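Local coordinates for protein glutaredoxin-glutathione complex (PDB 5KQA) that binds glutathione and, as a glutaredoxin, probably reduces disulfides and glutathione mixed disulfides at the expense of that tripeptide, at residues A[27-32]-A[76-81]; A[55-60]-A[118-123]; A[94-99]-A[114-119]. All coordinates share one frame; numbering follows the deposited sequence.

Contact 1 of 3, residues A[27-32]-A[76-81]. With GSH (glutathione), chain B.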
ATOM      1  N   LEU A  27     -10.719  -6.077  -6.371  1.00 12.13           N
ATOM      2  CA  LEU A  27      -9.805  -5.278  -7.176  1.00 11.04           C
ATOM      3  C   LEU A  27     -10.338  -3.858  -7.345  1.00  7.16           C
ATOM      4  O   LEU A  27      -9.604  -2.893  -7.163  1.00  9.83           O
ATOM      5  CB  LEU A  27      -9.576  -5.921  -8.545  1.00 12.40           C
ATOM      6  CG  LEU A  27      -8.619  -5.158  -9.475  1.00 14.26           C
ATOM      7  CD1 LEU A  27      -7.191  -5.172  -8.933  1.00 13.06           C
ATOM      8  CD2 LEU A  27      -8.663  -5.730 -10.886  1.00 22.66           C
ATOM      9  N   GLN A  28     -11.616  -3.732  -7.699  1.00  9.79           N
ATOM     10  CA  GLN A  28     -12.232  -2.410  -7.803  1.00 14.66           C
ATOM     11  C   GLN A  28     -12.076  -1.626  -6.500  1.00 13.76           C
ATOM     12  O   GLN A  28     -11.710  -0.451  -6.519  1.00 12.75           O
ATOM     13  CB  GLN A  28     -13.716  -2.528  -8.185  1.00 15.58           C
ATOM     14  CG  GLN A  28     -13.911  -2.884  -9.665  1.00 30.31           C
ATOM     15  CD  GLN A  28     -15.373  -3.020 -10.084  1.00 42.76           C
ATOM     16  OE1 GLN A  28     -16.283  -2.525  -9.411  1.00 35.41           O
ATOM     17  NE2 GLN A  28     -15.598  -3.697 -11.207  1.00 35.54           N
ATOM     18  N   LYS A  29     -12.333  -2.284  -5.371  1.00  7.01           N
ATOM     19  CA  LYS A  29     -12.168  -1.645  -4.071  1.00  8.04           C
ATOM     20  C   LYS A  29     -10.736  -1.155  -3.861  1.00  6.51           C
ATOM     21  O   LYS A  29     -10.526  -0.037  -3.400  1.00  7.16           O
ATOM     22  CB  LYS A  29     -12.552  -2.608  -2.941  1.00 14.40           C
ATOM     23  CG  LYS A  29     -12.200  -2.078  -1.559  1.00 14.72           C
ATOM     24  CD  LYS A  29     -12.784  -2.921  -0.421  1.00 26.08           C
ATOM     25  CE  LYS A  29     -12.518  -2.257   0.949  1.00 18.82           C
ATOM     26  NZ  LYS A  29     -13.324  -2.850   2.055  1.00 37.88           N
ATOM     27  N   ALA A  30      -9.755  -2.002  -4.177  1.00  8.30           N
ATOM     28  CA  ALA A  30      -8.340  -1.659  -3.985  1.00  3.78           C
ATOM     29  C   ALA A  30      -7.927  -0.513  -4.902  1.00  7.46           C
ATOM     30  O   ALA A  30      -7.208   0.397  -4.487  1.00 11.75           O
ATOM     31  CB  ALA A  30      -7.460  -2.869  -4.232  1.00  9.12           C
ATOM     32  N   GLN A  31      -8.401  -0.549  -6.144  1.00  8.03           N
ATOM     33  CA  GLN A  31      -8.074   0.500  -7.111  1.00 11.12           C
ATOM     34  C   GLN A  31      -8.651   1.850  -6.686  1.00 10.09           C
ATOM     35  O   GLN A  31      -7.984   2.879  -6.805  1.00 11.58           O
ATOM     36  CB  GLN A  31      -8.572   0.114  -8.511  1.00 12.09           C
ATOM     37  CG  GLN A  31      -7.810  -1.071  -9.123  1.00 20.75           C
ATOM     38  CD  GLN A  31      -8.431  -1.590 -10.429  1.00 26.82           C
ATOM     39  OE1 GLN A  31      -9.652  -1.582 -10.604  1.00 28.35           O
ATOM     40  NE2 GLN A  31      -7.583  -2.047 -11.342  1.00 24.04           N
ATOM     41  N   GLN A  32      -9.884   1.850  -6.180  1.00 11.80           N
ATOM     42  CA  GLN A  32     -10.516   3.087  -5.721  1.00 11.80           C
ATOM     43  C   GLN A  32      -9.744   3.686  -4.546  1.00 12.07           C
ATOM     44  O   GLN A  32      -9.645   4.901  -4.408  1.00 11.94           O
ATOM     45  CB  GLN A  32     -11.974   2.832  -5.314  1.00 19.70           C
ATOM     46  CG  GLN A  32     -12.843   4.092  -5.140  1.00 33.45           C
ATOM     47  CD  GLN A  32     -12.748   4.737  -3.753  1.00 46.65           C
ATOM     48  OE1 GLN A  32     -12.511   4.062  -2.744  1.00 39.29           O
ATOM     49  NE2 GLN A  32     -12.946   6.058  -3.704  1.00 24.46           N
ATOM     50  N   ASP A  76      -9.086 -11.504   2.240  1.00 12.00           N
ATOM     51  CA  ASP A  76      -8.514 -12.545   1.377  1.00 14.51           C
ATOM     52  C   ASP A  76      -8.688 -12.213  -0.112  1.00 13.65           C
ATOM     53  O   ASP A  76      -7.763 -12.393  -0.910  1.00 11.80           O
ATOM     54  CB  ASP A  76      -9.142 -13.907   1.678  1.00 18.68           C
ATOM     55  CG  ASP A  76      -8.908 -14.357   3.119  1.00 41.70           C
ATOM     56  OD1 ASP A  76      -7.979 -13.830   3.771  1.00 35.95           O
ATOM     57  OD2 ASP A  76      -9.660 -15.233   3.601  1.00 46.52           O
ATOM     58  N   ALA A  77      -9.877 -11.746  -0.488  1.00  8.95           N
ATOM     59  CA  ALA A  77     -10.122 -11.364  -1.875  1.00  9.37           C
ATOM     60  C   ALA A  77      -9.246 -10.177  -2.253  1.00  8.78           C
ATOM     61  O   ALA A  77      -8.696 -10.125  -3.357  1.00 13.14           O
ATOM     62  CB  ALA A  77     -11.589 -11.036  -2.099  1.00 11.97           C
ATOM     63  N   ILE A  78      -9.092  -9.224  -1.340  1.00  6.54           N
ATOM     64  CA  ILE A  78      -8.227  -8.084  -1.635  1.00  7.14           C
ATOM     65  C   ILE A  78      -6.767  -8.539  -1.807  1.00 10.19           C
ATOM     66  O   ILE A  78      -6.069  -8.081  -2.710  1.00  8.79           O
ATOM     67  CB  ILE A  78      -8.317  -7.008  -0.552  1.00 10.27           C
ATOM     68  CG1 ILE A  78      -9.755  -6.475  -0.473  1.00 10.79           C
ATOM     69  CG2 ILE A  78      -7.319  -5.870  -0.844  1.00  8.13           C
ATOM     70  CD1 ILE A  78     -10.044  -5.627   0.760  1.00 13.78           C
ATOM     71  N   GLN A  79      -6.309  -9.457  -0.964  1.00 12.11           N
ATOM     72  CA  GLN A  79      -4.929  -9.912  -1.081  1.00 13.13           C
ATOM     73  C   GLN A  79      -4.737 -10.663  -2.407  1.00 11.74           C
ATOM     74  O   GLN A  79      -3.698 -10.545  -3.054  1.00 10.88           O
ATOM     75  CB  GLN A  79      -4.534 -10.790   0.113  1.00 15.59           C
ATOM     76  CG  GLN A  79      -3.017 -10.962   0.250  1.00 26.76           C
ATOM     77  CD  GLN A  79      -2.584 -11.398   1.644  1.00 39.95           C
ATOM     78  OE1 GLN A  79      -3.416 -11.702   2.502  1.00 29.52           O
ATOM     79  NE2 GLN A  79      -1.271 -11.431   1.874  1.00 29.73           N
ATOM     80  N   ALA A  80      -5.753 -11.416  -2.818  1.00 14.24           N
ATOM     81  CA  ALA A  80      -5.715 -12.112  -4.097  1.00 14.82           C
ATOM     82  C   ALA A  80      -5.686 -11.133  -5.271  1.00 10.92           C
ATOM     83  O   ALA A  80      -4.979 -11.352  -6.258  1.00  9.84           O
ATOM     84  CB  ALA A  80      -6.912 -13.060  -4.230  1.00 12.88           C
ATOM     85  N   ALA A  81      -6.469 -10.067  -5.175  1.00  7.64           N
ATOM     86  CA  ALA A  81      -6.492  -9.048  -6.220  1.00 10.50           C
ATOM     87  C   ALA A  81      -5.143  -8.324  -6.318  1.00  9.01           C
ATOM     88  O   ALA A  81      -4.683  -7.981  -7.413  1.00  7.23           O
ATOM     89  CB  ALA A  81      -7.615  -8.059  -5.966  1.00  8.78           C
TER
HETATM   90  N1  GSH B 201      10.428  -8.387   2.137  1.00 27.82           N
HETATM   91  CA1 GSH B 201       9.083  -8.112   2.526  1.00 24.36           C
HETATM   92  C1  GSH B 201       9.009  -6.644   2.882  1.00 25.14           C
HETATM   93  O11 GSH B 201       7.901  -6.043   2.872  1.00 15.02           O
HETATM   94  O12 GSH B 201      10.068  -6.019   3.175  1.00 25.97           O
HETATM   95  CB1 GSH B 201       8.667  -8.999   3.692  1.00 20.28           C
HETATM   96  CG1 GSH B 201       7.253  -8.663   4.156  1.00 22.92           C
HETATM   97  CD1 GSH B 201       6.589  -9.841   4.865  1.00 27.70           C
HETATM   98  OE1 GSH B 201       7.199 -10.879   5.047  1.00 32.31           O
HETATM   99  N2  GSH B 201       5.240  -9.734   5.321  1.00 20.62           N
HETATM  100  CA2 GSH B 201       4.586 -10.821   5.978  1.00 29.31           C
HETATM  101  C2  GSH B 201       3.502 -11.433   5.127  1.00 31.35           C
HETATM  102  O2  GSH B 201       2.812 -10.749   4.386  1.00 24.17           O
HETATM  103  CB2 GSH B 201       3.828 -10.346   7.197  1.00 32.36           C
HETATM  104  SG2 GSH B 201       4.899 -10.102   8.587  1.00 36.56           S
HETATM  105  N3  GSH B 201       3.254 -12.826   5.239  1.00 29.92           N
HETATM  106  CA3 GSH B 201       2.205 -13.411   4.475  1.00 28.23           C
HETATM  107  C3  GSH B 201       0.875 -12.817   4.938  1.00 35.85           C
HETATM  108  O31 GSH B 201      -0.079 -12.686   4.126  1.00 46.17           O
HETATM  109  O32 GSH B 201       0.703 -12.441   6.134  1.00 29.58           O
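Leu-27 and Lys-29 both carry CG anti to the backbone N (chi1 -180° and 171°), yet they meet helix 75-86 with different parts of themselves. Leu-27 does so mostly at its root: its backbone N lies 3.7 Å from Ala-81 CB, and the CB atoms of Leu-27 and Ala-81 are 3.9 Å apart. Further out, Leu-27 CD1 passes Ala-81 O at 4.1 Å. With only a methyl to fit in, the helices draw close here, the CA atoms of Leu-27 and Ala-81 being 5.1 Å apart. Two residues on from Leu-27, Lys-29 runs out fully extended and slants across the end of Ile-78, its CD 4.0 Å from Ile-78 CD1, before its ammonium group reaches a salt bridge with Glu-72. Helices 20-35 and 75-86 are the pair that covers one face of the sheet in this thioredoxin-type fold, and Leu-27, Ala-30 and Gln-31 also pack on Trp-85 of the second helix. Gln-79 faces the glutathione pocket instead. Extended beyond CG, it delivers an N-H from NE2 to the glycyl carboxylate atom O31 of glutathione at 2.8 Å, the bond fairly straight at 162°. The same NE2 also donates to Arg-89 O, while OE1 takes a hydrogen bond from Lys-44 NZ; three partners thus fix the rotation of the amide, and Lys-44 itself is hydrogen-bonded to glutathione.

Contact 2 of 3, residues A[55-60]-A[118-123]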
ATOM      1  N   LYS A  55       6.038   3.625  10.435  1.00  9.30           N
ATOM      2  CA  LYS A  55       6.916   4.450  11.260  1.00 12.68           C
ATOM      3  C   LYS A  55       7.785   5.381  10.398  1.00 13.82           C
ATOM      4  O   LYS A  55       7.956   6.559  10.719  1.00 10.82           O
ATOM      5  CB  LYS A  55       7.792   3.552  12.138  1.00 19.37           C
ATOM      6  CG  LYS A  55       8.542   4.267  13.244  1.00 20.88           C
ATOM      7  CD  LYS A  55       9.138   3.247  14.213  1.00 43.07           C
ATOM      8  CE  LYS A  55       9.800   3.908  15.416  1.00 45.59           C
ATOM      9  NZ  LYS A  55      11.020   4.685  15.045  1.00 51.45           N
ATOM     10  N   LEU A  56       8.331   4.852   9.305  1.00  9.77           N
ATOM     11  CA  LEU A  56       9.099   5.667   8.359  1.00 14.13           C
ATOM     12  C   LEU A  56       8.262   6.817   7.806  1.00 13.84           C
ATOM     13  O   LEU A  56       8.693   7.967   7.815  1.00 13.20           O
ATOM     14  CB  LEU A  56       9.622   4.815   7.196  1.00 15.69           C
ATOM     15  CG  LEU A  56      10.359   5.607   6.100  1.00 16.43           C
ATOM     16  CD1 LEU A  56      11.752   5.989   6.548  1.00 20.09           C
ATOM     17  CD2 LEU A  56      10.409   4.866   4.790  1.00 13.65           C
ATOM     18  N   PHE A  57       7.072   6.501   7.306  1.00 12.19           N
ATOM     19  CA  PHE A  57       6.186   7.527   6.762  1.00 14.67           C
ATOM     20  C   PHE A  57       5.792   8.546   7.826  1.00 14.70           C
ATOM     21  O   PHE A  57       5.690   9.734   7.528  1.00 15.17           O
ATOM     22  CB  PHE A  57       4.931   6.894   6.149  1.00  9.51           C
ATOM     23  CG  PHE A  57       5.197   6.138   4.896  1.00 11.14           C
ATOM     24  CD1 PHE A  57       6.081   6.638   3.949  1.00 12.98           C
ATOM     25  CD2 PHE A  57       4.583   4.922   4.661  1.00 10.89           C
ATOM     26  CE1 PHE A  57       6.341   5.945   2.786  1.00 15.29           C
ATOM     27  CE2 PHE A  57       4.845   4.219   3.499  1.00 10.05           C
ATOM     28  CZ  PHE A  57       5.721   4.733   2.561  1.00 15.01           C
ATOM     29  N   ASP A  58       5.567   8.091   9.059  1.00 10.90           N
ATOM     30  CA  ASP A  58       5.276   9.010  10.164  1.00 18.37           C
ATOM     31  C   ASP A  58       6.392  10.046  10.307  1.00 17.49           C
ATOM     32  O   ASP A  58       6.143  11.257  10.350  1.00 16.38           O
ATOM     33  CB  ASP A  58       5.108   8.256  11.495  1.00 17.28           C
ATOM     34  CG  ASP A  58       3.838   7.404  11.546  1.00 19.96           C
ATOM     35  OD1 ASP A  58       2.857   7.719  10.840  1.00 17.83           O
ATOM     36  OD2 ASP A  58       3.823   6.413  12.309  1.00 22.87           O
ATOM     37  N   GLN A  59       7.625   9.552  10.370  1.00 17.95           N
ATOM     38  CA  GLN A  59       8.797  10.393  10.601  1.00 17.60           C
ATOM     39  C   GLN A  59       9.084  11.326   9.413  1.00 20.09           C
ATOM     40  O   GLN A  59       9.621  12.426   9.585  1.00 17.34           O
ATOM     41  CB  GLN A  59      10.004   9.505  10.918  1.00 15.06           C
ATOM     42  CG  GLN A  59       9.821   8.713  12.219  1.00 17.90           C
ATOM     43  CD  GLN A  59      10.970   7.768  12.520  1.00 29.56           C
ATOM     44  OE1 GLN A  59      11.607   7.237  11.612  1.00 29.42           O
ATOM     45  NE2 GLN A  59      11.236   7.553  13.803  1.00 32.80           N
ATOM     46  N   LEU A  60       8.704  10.898   8.214  1.00 13.74           N
ATOM     47  CA  LEU A  60       8.874  11.724   7.019  1.00 11.78           C
ATOM     48  C   LEU A  60       7.807  12.798   6.899  1.00 11.45           C
ATOM     49  O   LEU A  60       7.893  13.662   6.025  1.00 17.86           O
ATOM     50  CB  LEU A  60       8.843  10.871   5.753  1.00 17.10           C
ATOM     51  CG  LEU A  60       9.965   9.877   5.491  1.00 18.10           C
ATOM     52  CD1 LEU A  60       9.684   9.180   4.166  1.00 17.45           C
ATOM     53  CD2 LEU A  60      11.325  10.563   5.476  1.00 16.16           C
ATOM     54  N   PRO A 118      10.695  13.046  -2.848  1.00 11.35           N
ATOM     55  CA  PRO A 118      10.189  13.715  -4.054  1.00 12.96           C
ATOM     56  C   PRO A 118       8.946  13.028  -4.629  1.00 13.43           C
ATOM     57  O   PRO A 118       8.055  13.723  -5.114  1.00 12.32           O
ATOM     58  CB  PRO A 118      11.366  13.620  -5.039  1.00 13.23           C
ATOM     59  CG  PRO A 118      12.579  13.493  -4.158  1.00 11.91           C
ATOM     60  CD  PRO A 118      12.117  12.668  -2.983  1.00 12.81           C
ATOM     61  N   MET A 119       8.899  11.695  -4.594  1.00 10.20           N
ATOM     62  CA  MET A 119       7.719  10.956  -5.058  1.00 13.27           C
ATOM     63  C   MET A 119       6.513  11.285  -4.196  1.00 13.50           C
ATOM     64  O   MET A 119       5.403  11.473  -4.708  1.00 10.62           O
ATOM     65  CB  MET A 119       7.953   9.442  -5.021  1.00 13.82           C
ATOM     66  CG  MET A 119       8.955   8.897  -6.017  1.00 34.77           C
ATOM     67  SD  MET A 119       9.300   7.156  -5.654  1.00 35.59           S
ATOM     68  CE  MET A 119       7.643   6.558  -5.391  1.00 23.54           C
ATOM     69  N   LEU A 120       6.743  11.336  -2.883  1.00  9.37           N
ATOM     70  CA  LEU A 120       5.695  11.628  -1.914  1.00  9.62           C
ATOM     71  C   LEU A 120       5.191  13.059  -2.073  1.00 14.23           C
ATOM     72  O   LEU A 120       4.011  13.339  -1.906  1.00  9.96           O
ATOM     73  CB  LEU A 120       6.210  11.398  -0.487  1.00  7.59           C
ATOM     74  CG  LEU A 120       6.376   9.934  -0.063  1.00  9.87           C
ATOM     75  CD1 LEU A 120       7.129   9.832   1.259  1.00 12.32           C
ATOM     76  CD2 LEU A 120       5.024   9.246   0.063  1.00 10.90           C
ATOM     77  N   THR A 121       6.100  13.960  -2.416  1.00 13.24           N
ATOM     78  CA  THR A 121       5.749  15.354  -2.614  1.00 13.16           C
ATOM     79  C   THR A 121       5.008  15.547  -3.932  1.00 17.70           C
ATOM     80  O   THR A 121       4.047  16.309  -4.004  1.00 20.18           O
ATOM     81  CB  THR A 121       7.008  16.245  -2.591  1.00 13.95           C
ATOM     82  OG1 THR A 121       7.665  16.104  -1.325  1.00 17.48           O
ATOM     83  CG2 THR A 121       6.638  17.704  -2.814  1.00 14.68           C
ATOM     84  N   GLU A 122       5.458  14.844  -4.966  1.00 12.62           N
ATOM     85  CA  GLU A 122       4.925  15.001  -6.317  1.00 16.19           C
ATOM     86  C   GLU A 122       3.432  14.677  -6.367  1.00 20.86           C
ATOM     87  O   GLU A 122       2.686  15.248  -7.169  1.00 19.89           O
ATOM     88  CB  GLU A 122       5.707  14.106  -7.301  1.00 17.92           C
ATOM     89  CG  GLU A 122       5.449  14.358  -8.793  1.00 29.50           C
ATOM     90  CD  GLU A 122       4.567  13.294  -9.454  1.00 34.24           C
ATOM     91  OE1 GLU A 122       3.947  12.483  -8.734  1.00 31.08           O
ATOM     92  OE2 GLU A 122       4.489  13.266 -10.704  1.00 32.37           O
ATOM     93  N   CYS A 123       2.991  13.780  -5.491  1.00 19.08           N
ATOM     94  CA  CYS A 123       1.604  13.316  -5.524  1.00 15.51           C
ATOM     95  C   CYS A 123       0.757  13.853  -4.379  1.00 25.40           C
ATOM     96  O   CYS A 123      -0.419  13.486  -4.250  1.00 18.94           O
ATOM     97  CB  CYS A 123       1.561  11.794  -5.489  1.00 11.57           C
ATOM     98  SG  CYS A 123       2.024  11.125  -3.906  1.00 15.15           S
TER
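Leu-120 reaches from helix 116-122 with one methyl, CD1, and that single atom makes the tight part of this contact. It sits 3.9 Å from Leu-60 CD1, the two leucine side chains crossing at about a right angle, and 4.2 Å from Phe-57 CE1, which it approaches obliquely to the ring. Leu-60 and Leu-120 both hold CG anti to the carbonyl carbon (chi1 -67° and -74°); with CB of each already pointing toward the other helix, this brings their CD1 methyls together. The backbones stay well apart: even the closest pair of CA atoms, Leu-60 and Leu-120, is separated by 9.5 Å, and the segments bury 94 Å² between them. In the thioredoxin-type fold, helix 48-60 starts within the CxxC sequence that begins at Cys-47, a residue of the glutathione pocket, and lies against the sheet, where Phe-57 packs on Leu-39, Val-41 and Val-94. Leu-120 is equally well enclosed, touching Leu-39, Ile-96 and, from the loops, Ala-62 and Ile-126. Away from this apolar spot the contact loosens. Leu-60 is partly open to solvent although it also rests on His-111, and polar residues lie on the outer sides: Asp-58 is exposed with OD1 hydrogen-bonded to Tyr-64 OH, and Thr-121, likewise exposed, turns its OG1 back to Val-117 O of its own helix.

Contact 3 of 3, residues A[94-99]-A[114-119]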
ATOM      1  N   VAL A  94       2.563  -1.181  -0.800  1.00  7.65           N
ATOM      2  CA  VAL A  94       2.491   0.279  -0.838  1.00 10.91           C
ATOM      3  C   VAL A  94       2.261   0.855  -2.246  1.00  8.76           C
ATOM      4  O   VAL A  94       2.896   0.439  -3.216  1.00  7.38           O
ATOM      5  CB  VAL A  94       3.800   0.891  -0.254  1.00  7.58           C
ATOM      6  CG1 VAL A  94       3.743   2.425  -0.226  1.00  5.72           C
ATOM      7  CG2 VAL A  94       4.068   0.335   1.138  1.00  7.84           C
ATOM      8  N   PHE A  95       1.346   1.817  -2.341  1.00  6.37           N
ATOM      9  CA  PHE A  95       1.143   2.581  -3.570  1.00  8.96           C
ATOM     10  C   PHE A  95       1.380   4.055  -3.294  1.00  8.17           C
ATOM     11  O   PHE A  95       0.991   4.564  -2.244  1.00 12.19           O
ATOM     12  CB  PHE A  95      -0.270   2.389  -4.123  1.00  6.02           C
ATOM     13  CG  PHE A  95      -0.530   1.019  -4.676  1.00 10.10           C
ATOM     14  CD1 PHE A  95      -0.676  -0.067  -3.828  1.00  9.08           C
ATOM     15  CD2 PHE A  95      -0.654   0.826  -6.039  1.00 10.09           C
ATOM     16  CE1 PHE A  95      -0.939  -1.322  -4.327  1.00 11.62           C
ATOM     17  CE2 PHE A  95      -0.914  -0.426  -6.550  1.00  7.55           C
ATOM     18  CZ  PHE A  95      -1.050  -1.508  -5.690  1.00 11.61           C
ATOM     19  N   ILE A  96       2.020   4.732  -4.241  1.00  9.84           N
ATOM     20  CA  ILE A  96       2.251   6.174  -4.154  1.00 10.30           C
ATOM     21  C   ILE A  96       1.867   6.832  -5.479  1.00 12.55           C
ATOM     22  O   ILE A  96       2.369   6.444  -6.531  1.00  8.50           O
ATOM     23  CB  ILE A  96       3.729   6.502  -3.819  1.00  9.62           C
ATOM     24  CG1 ILE A  96       4.075   5.974  -2.424  1.00 12.55           C
ATOM     25  CG2 ILE A  96       3.990   8.016  -3.892  1.00  7.18           C
ATOM     26  CD1 ILE A  96       5.503   6.235  -1.997  1.00 10.41           C
ATOM     27  N   GLY A  97       0.962   7.804  -5.424  1.00  9.28           N
ATOM     28  CA  GLY A  97       0.521   8.503  -6.620  1.00 11.64           C
ATOM     29  C   GLY A  97      -0.084   7.583  -7.669  1.00  7.52           C
ATOM     30  O   GLY A  97       0.020   7.840  -8.861  1.00 15.11           O
ATOM     31  N   GLY A  98      -0.732   6.515  -7.222  1.00  6.85           N
ATOM     32  CA  GLY A  98      -1.373   5.590  -8.134  1.00  8.93           C
ATOM     33  C   GLY A  98      -0.447   4.488  -8.611  1.00 13.89           C
ATOM     34  O   GLY A  98      -0.860   3.581  -9.327  1.00 13.96           O
ATOM     35  N   LYS A  99       0.812   4.547  -8.200  1.00 10.69           N
ATOM     36  CA  LYS A  99       1.788   3.594  -8.705  1.00 15.30           C
ATOM     37  C   LYS A  99       2.248   2.633  -7.618  1.00  8.79           C
ATOM     38  O   LYS A  99       2.396   3.016  -6.454  1.00 10.19           O
ATOM     39  CB  LYS A  99       2.978   4.335  -9.309  1.00 11.87           C
ATOM     40  CG  LYS A  99       2.595   5.218 -10.489  1.00 19.33           C
ATOM     41  CD  LYS A  99       3.507   4.992 -11.667  1.00 17.91           C
ATOM     42  CE  LYS A  99       3.228   5.986 -12.778  1.00 25.22           C
ATOM     43  NZ  LYS A  99       1.920   5.736 -13.421  1.00 25.26           N
ATOM     44  N   GLY A 114      17.180   8.373  -2.286  1.00 16.36           N
ATOM     45  CA  GLY A 114      16.743   9.758  -2.302  1.00 15.46           C
ATOM     46  C   GLY A 114      15.512  10.053  -3.140  1.00 15.64           C
ATOM     47  O   GLY A 114      15.190  11.212  -3.388  1.00 15.39           O
ATOM     48  N   LYS A 115      14.814   9.008  -3.571  1.00 23.54           N
ATOM     49  CA  LYS A 115      13.674   9.176  -4.474  1.00 25.58           C
ATOM     50  C   LYS A 115      12.322   9.283  -3.765  1.00 15.03           C
ATOM     51  O   LYS A 115      11.366   9.808  -4.331  1.00 17.06           O
ATOM     52  CB  LYS A 115      13.628   8.016  -5.471  1.00 23.78           C
ATOM     53  CG  LYS A 115      14.863   7.926  -6.368  1.00 37.78           C
ATOM     54  CD  LYS A 115      14.998   9.151  -7.257  1.00 29.85           C
ATOM     55  CE  LYS A 115      16.346   9.170  -7.962  1.00 44.45           C
ATOM     56  NZ  LYS A 115      17.452   9.272  -6.972  1.00 41.15           N
ATOM     57  N   LEU A 116      12.244   8.779  -2.539  1.00 15.73           N
ATOM     58  CA  LEU A 116      10.962   8.639  -1.841  1.00 20.42           C
ATOM     59  C   LEU A 116      10.280   9.973  -1.522  1.00 11.34           C
ATOM     60  O   LEU A 116       9.093  10.147  -1.796  1.00 11.75           O
ATOM     61  CB  LEU A 116      11.154   7.843  -0.543  1.00 15.80           C
ATOM     62  CG  LEU A 116       9.898   7.444   0.229  1.00 12.91           C
ATOM     63  CD1 LEU A 116       8.968   6.672  -0.674  1.00 17.89           C
ATOM     64  CD2 LEU A 116      10.251   6.615   1.469  1.00  9.03           C
ATOM     65  N   VAL A 117      11.019  10.903  -0.929  1.00  9.28           N
ATOM     66  CA  VAL A 117      10.423  12.189  -0.548  1.00 16.85           C
ATOM     67  C   VAL A 117       9.907  12.977  -1.761  1.00  7.67           C
ATOM     68  O   VAL A 117       8.802  13.519  -1.712  1.00 12.56           O
ATOM     69  CB  VAL A 117      11.418  13.055   0.256  1.00 15.85           C
ATOM     70  CG1 VAL A 117      10.892  14.480   0.435  1.00 11.01           C
ATOM     71  CG2 VAL A 117      11.661  12.410   1.613  1.00 19.40           C
ATOM     72  N   PRO A 118      10.695  13.046  -2.848  1.00 11.35           N
ATOM     73  CA  PRO A 118      10.189  13.715  -4.054  1.00 12.96           C
ATOM     74  C   PRO A 118       8.946  13.028  -4.629  1.00 13.43           C
ATOM     75  O   PRO A 118       8.055  13.723  -5.114  1.00 12.32           O
ATOM     76  CB  PRO A 118      11.366  13.620  -5.039  1.00 13.23           C
ATOM     77  CG  PRO A 118      12.579  13.493  -4.158  1.00 11.91           C
ATOM     78  CD  PRO A 118      12.117  12.668  -2.983  1.00 12.81           C
ATOM     79  N   MET A 119       8.899  11.695  -4.594  1.00 10.20           N
ATOM     80  CA  MET A 119       7.719  10.956  -5.058  1.00 13.27           C
ATOM     81  C   MET A 119       6.513  11.285  -4.196  1.00 13.50           C
ATOM     82  O   MET A 119       5.403  11.473  -4.708  1.00 10.62           O
ATOM     83  CB  MET A 119       7.953   9.442  -5.021  1.00 13.82           C
ATOM     84  CG  MET A 119       8.955   8.897  -6.017  1.00 34.77           C
ATOM     85  SD  MET A 119       9.300   7.156  -5.654  1.00 35.59           S
ATOM     86  CE  MET A 119       7.643   6.558  -5.391  1.00 23.54           C
TER
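Ile-96 points from the end of strand 93-96 toward helix 116-122, meeting Met-119 and Leu-116, and it can be followed atom by atom. Its CB already lies 4.2 Å from Met-119 CE. From there the chain forks. The CG2 branch reaches the backbone of the helix, passing Met-119 O at 3.8 Å and Met-119 C at 4.1 Å. The other branch leaves with CG1 anti to the carbonyl carbon (chi1 -64°) and stays extended (chi2 180°), which carries its tip deeper between the two helical side chains. There Ile-96 CD1 rests 3.7 Å from Leu-116 CD1 and 4.0 Å from Met-119 CE. Both partners cross the isoleucine at about a right angle; Met-119 bends at its last torsion (chi3 45°), curling its terminal methyl over to the strand. This is the join between the central sheet of the thioredoxin-type fold and its C-terminal helix, at the point where strands 93-96 and 99-102 form a hairpin. A type I' turn from Ile-96 to Lys-99 closes that hairpin, with Ile-96 N bonded to Lys-99 O at 2.8 Å and Lys-99 N bonded back to Ile-96 O at 3.0 Å; Gly-97 and Gly-98 supply the positive phi angles it needs. An alanine in place of Ile-96 would lose both branches, and the methyl ends of Leu-116 and Met-119 would probably be left facing a gap. Leu-116 also packs on Leu-56, Leu-60 and Val-107, and Met-119 on Ile-101. On the chain's way into this helix, Gly-114 is the C-prime residue of the Schellman motif that ends the preceding helix, where Lys-115 N bonds to Lys-110 O.

Contacts 2 and 3 form one continuous apolar layer, with centres about 7 Å apart and helix 116-122 in common. Leu-120 CD2 lies 3.7 Å from Ile-96 CD1, and Leu-56 CD2 lies 3.8 Å from Leu-116 CD2, so helix 48-60, the C-terminal helix and the sheet pack together. Contact 1 stands on the opposite side of the chain's centre, its centre about 24 Å from that of contact 2 and about 20 Å from that of contact 3. It alone of the three holds a residue of the glutathione pocket, Gln-79. The ligand lies about 11 Å from the side chain of Phe-57 and about 13 Å from that of Leu-116.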